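Local atomic coordinates of transcription regulator AsnC/Lrp ligand binding domain-containing protein (PDB entry 2ZBC), a protein that binds isoleucine as a stand-alone RAM module and probably acts as an amino-acid sensor in transcriptional regulation. Residues D54-N58 and T59-L63. Residues are numbered along the deposited sequence; the frame is centred on the assembly and turned at random.
Sequences DFVTN and TIRKL. With ILE (isoleucine), chain I.
Val56 CG1 packs 3.9 Å from Arg61 CD where helix 49-60 of the RAM module, an alpha+beta, ferredoxin-like fold, widens into a pi-type turn beside bound isoleucine. Two i+5 to i backbone bonds mark the widening: Arg61 N to Val56 O (2.9 Å) and Ile60 N to Phe55 O (2.9 Å, 167° at the hydrogen). Phe55 O also accepts Thr59 N, at 3.1 Å and from above the carbonyl plane. A bend at chi3 (62°) turns the Arg61 guanidinium across the ligand, whose CG2 lies over one face, offset toward the rim. Thr69 OG1 is hydrogen-bonded to NH1, and Glu15 of the second subunit forms a salt bridge with NE, so the pocket spans a subunit interface. With an alanine in place of Arg61, that glutamate would probably lose its cationic mate and a gap open over the isoleucine side chain. Glu15 of the second subunit also hydrogen-bonds Thr57 OG1, which lies near ligand CD1. On another side of the helix, Phe55 CG stands anti to the backbone N (chi1 -177°), bringing the ring obliquely against Thr59 and Ile60, both on one side of its plane; CE2 meets Ile60 CG1 at 3.6 Å, while CD1 lies 3.9 Å from Thr59 CB.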
# COMPACT_ATOMS: atom_id res chain seq x y z
N ASP A 54 0.41 17.42 -19.55
CA ASP A 54 -0.91 17.84 -20.08
C ASP A 54 -1.76 16.65 -20.45
O ASP A 54 -2.95 16.58 -20.07
CB ASP A 54 -0.70 18.75 -21.31
CG ASP A 54 -1.98 19.39 -21.82
OD1 ASP A 54 -2.83 19.75 -20.99
OD2 ASP A 54 -2.21 19.57 -23.05
N PHE A 55 -1.15 15.65 -21.08
CA PHE A 55 -1.81 14.45 -21.45
C PHE A 55 -2.30 13.65 -20.25
O PHE A 55 -3.43 13.16 -20.29
CB PHE A 55 -0.93 13.58 -22.31
CG PHE A 55 -1.58 12.34 -22.80
CD1 PHE A 55 -2.57 12.40 -23.75
CD2 PHE A 55 -1.13 11.12 -22.40
CE1 PHE A 55 -3.21 11.19 -24.21
CE2 PHE A 55 -1.77 9.94 -22.82
CZ PHE A 55 -2.77 9.99 -23.76
N VAL A 56 -1.43 13.44 -19.26
CA VAL A 56 -1.79 12.74 -18.07
C VAL A 56 -2.88 13.49 -17.31
O VAL A 56 -3.90 12.87 -16.93
CB VAL A 56 -0.53 12.47 -17.11
CG1 VAL A 56 -0.94 11.85 -15.82
CG2 VAL A 56 0.46 11.62 -17.79
N THR A 57 -2.72 14.78 -17.06
CA THR A 57 -3.67 15.52 -16.26
C THR A 57 -4.96 15.82 -17.02
O THR A 57 -6.05 15.55 -16.51
CB THR A 57 -3.10 16.89 -15.78
OG1 THR A 57 -2.14 16.62 -14.80
CG2 THR A 57 -4.13 17.72 -15.06
N ASN A 58 -4.82 16.25 -18.27
CA ASN A 58 -5.97 16.77 -19.00
C ASN A 58 -6.72 15.84 -19.93
O ASN A 58 -7.77 16.19 -20.42
CB ASN A 58 -5.67 18.21 -19.60
CG ASN A 58 -5.37 19.23 -18.51
OD1 ASN A 58 -4.34 19.91 -18.52
ND2 ASN A 58 -6.23 19.34 -17.58
N THR A 59 -6.16 14.68 -20.23
CA THR A 59 -6.80 13.66 -21.02
C THR A 59 -6.97 12.48 -20.15
O THR A 59 -8.09 12.25 -19.72
CB THR A 59 -6.02 13.36 -22.31
OG1 THR A 59 -5.90 14.60 -23.06
CG2 THR A 59 -6.72 12.45 -23.17
N ILE A 60 -5.91 11.76 -19.77
CA ILE A 60 -6.10 10.45 -19.13
C ILE A 60 -6.92 10.61 -17.85
O ILE A 60 -7.96 9.90 -17.65
CB ILE A 60 -4.76 9.70 -18.76
CG1 ILE A 60 -3.85 9.42 -19.94
CG2 ILE A 60 -5.10 8.30 -18.12
CD1 ILE A 60 -2.67 8.53 -19.58
N ARG A 61 -6.46 11.52 -16.97
CA ARG A 61 -7.15 11.76 -15.69
C ARG A 61 -8.53 12.46 -15.75
O ARG A 61 -9.14 12.69 -14.69
CB ARG A 61 -6.24 12.50 -14.69
CG ARG A 61 -5.11 11.62 -14.26
CD ARG A 61 -4.02 12.27 -13.51
NE ARG A 61 -4.34 12.88 -12.25
CZ ARG A 61 -4.44 12.24 -11.10
NH1 ARG A 61 -4.23 10.93 -11.03
NH2 ARG A 61 -4.69 12.93 -10.02
N LYS A 62 -8.94 12.87 -16.94
CA LYS A 62 -10.27 13.37 -17.15
C LYS A 62 -11.18 12.41 -17.91
O LYS A 62 -12.32 12.76 -18.18
CB LYS A 62 -10.19 14.76 -17.77
CG LYS A 62 -9.70 15.76 -16.70
CD LYS A 62 -9.59 17.20 -17.14
CE LYS A 62 -9.14 18.18 -16.02
NZ LYS A 62 -10.35 18.87 -15.36
N LEU A 63 -10.70 11.25 -18.31
CA LEU A 63 -11.54 10.33 -19.06
C LEU A 63 -12.61 9.76 -18.14
O LEU A 63 -12.31 9.41 -16.98
CB LEU A 63 -10.73 9.16 -19.60
CG LEU A 63 -9.65 9.44 -20.69
CD1 LEU A 63 -8.99 8.17 -21.03
CD2 LEU A 63 -10.21 10.18 -21.94
N ILE I . 0.42 11.73 -9.55
CA ILE I . -0.40 11.48 -10.78
C ILE I . 0.23 10.42 -11.71
O ILE I . 1.38 10.02 -11.38
CB ILE I . -0.57 12.77 -11.56
CG1 ILE I . 0.72 13.20 -12.25
CG2 ILE I . -0.92 13.88 -10.61
CD1 ILE I . 0.55 14.50 -12.97
OXT ILE I . -0.43 10.01 -12.73
O HOH W 1 -4.58 16.65 -22.66